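Local coordinates for protein glycerol kinase, putative (Plasmodium falciparum, PDB 2W40) that probably phosphorylates glycerol at the expense of ATP to give sn-glycerol 3-phosphate, at residues D10-V18 with S30-K38. Residues are numbered along the deposited sequence; the frame is centred on the assembly and turned at random.
Sequences DQSTQSTKV and SNNLNHEQK. With EDO (1,2-ethanediol), chain B.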
loop_
_atom_site.group_PDB
_atom_site.type_symbol
_atom_site.label_atom_id
_atom_site.label_comp_id
_atom_site.label_asym_id
_atom_site.label_seq_id
_atom_site.Cartn_x
_atom_site.Cartn_y
_atom_site.Cartn_z
ATOM N N ASP C 10 23.515 -6.383 23.399
ATOM C CA ASP C 10 22.170 -6.733 22.891
ATOM C C ASP C 10 22.291 -6.884 21.361
ATOM O O ASP C 10 22.442 -5.936 20.633
ATOM C CB ASP C 10 21.188 -5.643 23.295
ATOM C CG ASP C 10 19.817 -5.776 22.734
ATOM O OD1 ASP C 10 19.486 -6.828 22.178
ATOM O OD2 ASP C 10 19.005 -4.767 22.918
ATOM N N GLN C 11 22.401 -8.104 20.910
ATOM C CA GLN C 11 22.523 -8.438 19.527
ATOM C C GLN C 11 21.075 -8.579 19.024
ATOM O O GLN C 11 20.437 -9.625 19.192
ATOM C CB GLN C 11 23.364 -9.732 19.333
ATOM C CG GLN C 11 23.938 -9.923 17.935
ATOM C CD GLN C 11 22.853 -9.821 16.848
ATOM O OE1 GLN C 11 22.066 -10.739 16.656
ATOM N NE2 GLN C 11 22.712 -8.610 16.279
ATOM N N SER C 12 20.547 -7.474 18.537
ATOM C CA SER C 12 19.145 -7.354 18.194
ATOM C C SER C 12 18.906 -7.686 16.732
ATOM O O SER C 12 19.830 -7.988 15.954
ATOM C CB SER C 12 18.644 -5.948 18.612
ATOM O OG SER C 12 17.246 -5.891 18.591
ATOM N N THR C 13 17.629 -7.682 16.345
ATOM C CA THR C 13 17.296 -8.117 14.936
ATOM C C THR C 13 17.928 -7.190 13.922
ATOM O O THR C 13 18.470 -7.671 12.929
ATOM C CB THR C 13 15.799 -8.140 14.720
ATOM O OG1 THR C 13 15.216 -8.992 15.735
ATOM C CG2 THR C 13 15.441 -8.787 13.397
ATOM N N GLN C 14 17.785 -5.875 14.094
ATOM C CA GLN C 14 18.238 -4.885 13.067
ATOM C C GLN C 14 19.645 -4.313 13.265
ATOM O O GLN C 14 20.185 -3.711 12.370
ATOM C CB GLN C 14 17.205 -3.752 12.939
ATOM C CG GLN C 14 15.809 -4.257 12.452
ATOM C CD GLN C 14 14.767 -3.237 12.495
ATOM O OE1 GLN C 14 13.992 -3.169 13.448
ATOM N NE2 GLN C 14 14.762 -2.389 11.508
ATOM N N SER C 15 20.153 -4.429 14.513
ATOM C CA SER C 15 21.425 -3.870 14.893
ATOM C C SER C 15 21.968 -4.580 16.134
ATOM O O SER C 15 21.307 -5.332 16.797
ATOM C CB SER C 15 21.345 -2.367 15.158
ATOM O OG SER C 15 20.687 -2.086 16.403
ATOM N N THR C 16 23.254 -4.363 16.349
ATOM C CA THR C 16 23.976 -4.850 17.503
ATOM C C THR C 16 24.247 -3.594 18.331
ATOM O O THR C 16 24.783 -2.605 17.791
ATOM C CB THR C 16 25.280 -5.566 17.085
ATOM O OG1 THR C 16 24.985 -6.689 16.204
ATOM C CG2 THR C 16 26.069 -6.035 18.329
ATOM N N LYS C 17 23.957 -3.713 19.617
ATOM C CA LYS C 17 24.062 -2.626 20.604
ATOM C C LYS C 17 25.035 -3.111 21.714
ATOM O O LYS C 17 24.976 -4.283 22.194
ATOM C CB LYS C 17 22.691 -2.342 21.233
ATOM C CG LYS C 17 21.607 -2.101 20.234
ATOM C CD LYS C 17 20.241 -2.042 20.803
ATOM C CE LYS C 17 19.251 -1.985 19.678
ATOM N NZ LYS C 17 17.949 -1.469 20.195
ATOM N N VAL C 18 25.884 -2.163 22.118
ATOM C CA VAL C 18 26.722 -2.327 23.335
ATOM C C VAL C 18 26.411 -1.210 24.323
ATOM O O VAL C 18 26.211 -0.047 23.923
ATOM C CB VAL C 18 28.231 -2.429 23.045
ATOM C CG1 VAL C 18 28.642 -3.640 22.107
ATOM C CG2 VAL C 18 28.818 -1.093 22.436
ATOM N N SER C 30 27.301 3.969 25.177
ATOM C CA SER C 30 26.540 2.990 24.389
ATOM C C SER C 30 26.731 3.330 22.889
ATOM O O SER C 30 27.020 4.498 22.514
ATOM C CB SER C 30 25.080 2.980 24.762
ATOM O OG SER C 30 24.424 4.130 24.281
ATOM N N ASN C 31 26.538 2.344 22.031
ATOM C CA ASN C 31 26.601 2.592 20.575
ATOM C C ASN C 31 25.983 1.369 19.919
ATOM O O ASN C 31 25.727 0.331 20.563
ATOM C CB ASN C 31 28.023 2.769 20.071
ATOM C CG ASN C 31 28.105 3.509 18.723
ATOM O OD1 ASN C 31 27.101 3.963 18.178
ATOM N ND2 ASN C 31 29.366 3.826 18.317
ATOM N N ASN C 32 25.789 1.497 18.620
ATOM C CA ASN C 32 25.205 0.410 17.814
ATOM C C ASN C 32 25.587 0.515 16.349
ATOM O O ASN C 32 26.071 1.575 15.878
ATOM C CB ASN C 32 23.714 0.301 18.063
ATOM C CG ASN C 32 22.857 1.274 17.288
ATOM O OD1 ASN C 32 23.129 2.489 17.234
ATOM N ND2 ASN C 32 21.728 0.744 16.747
ATOM N N LEU C 33 25.478 -0.608 15.674
ATOM C CA LEU C 33 25.721 -0.722 14.272
ATOM C C LEU C 33 24.660 -1.586 13.726
ATOM O O LEU C 33 24.416 -2.670 14.188
ATOM C CB LEU C 33 27.117 -1.295 13.981
ATOM C CG LEU C 33 28.370 -0.488 14.209
ATOM C CD1 LEU C 33 29.632 -1.445 14.059
ATOM C CD2 LEU C 33 28.345 0.674 13.140
ATOM N N ASN C 34 24.059 -1.127 12.627
ATOM C CA ASN C 34 23.123 -1.967 11.882
ATOM C C ASN C 34 23.864 -3.050 11.134
ATOM O O ASN C 34 25.051 -2.935 10.821
ATOM C CB ASN C 34 22.372 -1.111 10.845
ATOM C CG ASN C 34 21.455 -0.107 11.447
ATOM O OD1 ASN C 34 21.019 -0.184 12.620
ATOM N ND2 ASN C 34 21.202 0.965 10.645
ATOM N N HIS C 35 23.122 -4.123 10.797
ATOM C CA HIS C 35 23.639 -5.137 9.897
ATOM C C HIS C 35 22.477 -5.397 8.868
ATOM O O HIS C 35 21.282 -5.031 9.101
ATOM C CB HIS C 35 24.057 -6.423 10.590
ATOM C CG HIS C 35 22.983 -7.036 11.433
ATOM N ND1 HIS C 35 22.725 -6.634 12.725
ATOM C CD2 HIS C 35 22.146 -8.056 11.175
ATOM C CE1 HIS C 35 21.687 -7.317 13.190
ATOM N NE2 HIS C 35 21.311 -8.191 12.269
ATOM N N GLU C 36 22.852 -5.953 7.720
ATOM C CA GLU C 36 21.927 -6.124 6.592
ATOM C C GLU C 36 20.797 -7.054 6.950
ATOM O O GLU C 36 21.032 -8.132 7.447
ATOM C CB GLU C 36 22.665 -6.646 5.371
ATOM C CG GLU C 36 21.871 -6.504 4.159
ATOM C CD GLU C 36 22.455 -7.150 2.944
ATOM O OE1 GLU C 36 23.570 -7.735 3.023
ATOM O OE2 GLU C 36 21.809 -7.096 1.851
ATOM N N GLN C 37 19.564 -6.625 6.628
ATOM C CA GLN C 37 18.386 -7.510 6.748
ATOM C C GLN C 37 18.174 -8.042 5.318
ATOM O O GLN C 37 17.696 -7.313 4.453
ATOM C CB GLN C 37 17.139 -6.714 7.205
ATOM C CG GLN C 37 17.385 -5.841 8.457
ATOM C CD GLN C 37 17.822 -6.698 9.639
ATOM O OE1 GLN C 37 17.019 -7.495 10.103
ATOM N NE2 GLN C 37 19.084 -6.550 10.131
ATOM N N LYS C 38 18.628 -9.253 5.075
ATOM C CA LYS C 38 18.572 -9.817 3.755
ATOM C C LYS C 38 17.217 -10.494 3.505
ATOM O O LYS C 38 16.914 -11.578 4.070
ATOM C CB LYS C 38 19.657 -10.831 3.592
ATOM C CG LYS C 38 21.065 -10.364 3.823
ATOM C CD LYS C 38 22.081 -11.537 3.928
ATOM C CE LYS C 38 23.474 -11.120 4.243
ATOM N NZ LYS C 38 24.157 -10.643 3.042
HETATM C C1 EDO B . 22.981 2.286 21.663
HETATM O O1 EDO B . 21.747 1.991 21.091
HETATM C C2 EDO B . 23.321 3.712 21.315
HETATM O O2 EDO B . 23.736 3.895 19.920
HETATM O O HOH W 1 19.327 -2.794 9.949
HETATM O O HOH W 2 25.029 -5.447 13.714
#
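His35 pushes its imidazole into the turn 12-14, with CE1 3.4 Å from Ser12 O, which lies at the ring edge and in its plane. With chi1 at 55°, CG sits between its own backbone N and carbonyl carbon, carrying the ring towards the turn. The Gln11 side chain crosses that of His35 at about a right angle, while its NE2 donates to Thr16 OG1 (3.0 Å) and Ser12 O; Gln84 takes up Gln11 OE1. A water joins His35 ND1, Thr16 OG1 and Leu33 O. Gln37, bent at chi2 (-60°), turns its amide back so that NE2 bonds His35 O at 2.9 Å and, weakly, Thr13 O; its OE1 goes to Tyr45 and His47. Further along, 15-18 and 30-34 form an antiparallel ladder, with Thr16 N to Leu33 O (3.0 Å) nearly straight. Asn32 ND2 reaches Ser15 OG (3.0 Å), which lies in the plane of the Asn32 amide. Gln14 OE1 is hydrogen-bonded to Thr270 OG1, a residue that binds ADP in another structure of this protein; the turn is consistent with the phosphate-facing β-hairpin loop of the sugar kinase/Hsp70/actin fold. Strand 27-34 edges the N-terminal sheet, strand 15-21 lies between it and 3-11, and helix 49-70 packs against Val18 and Asn31.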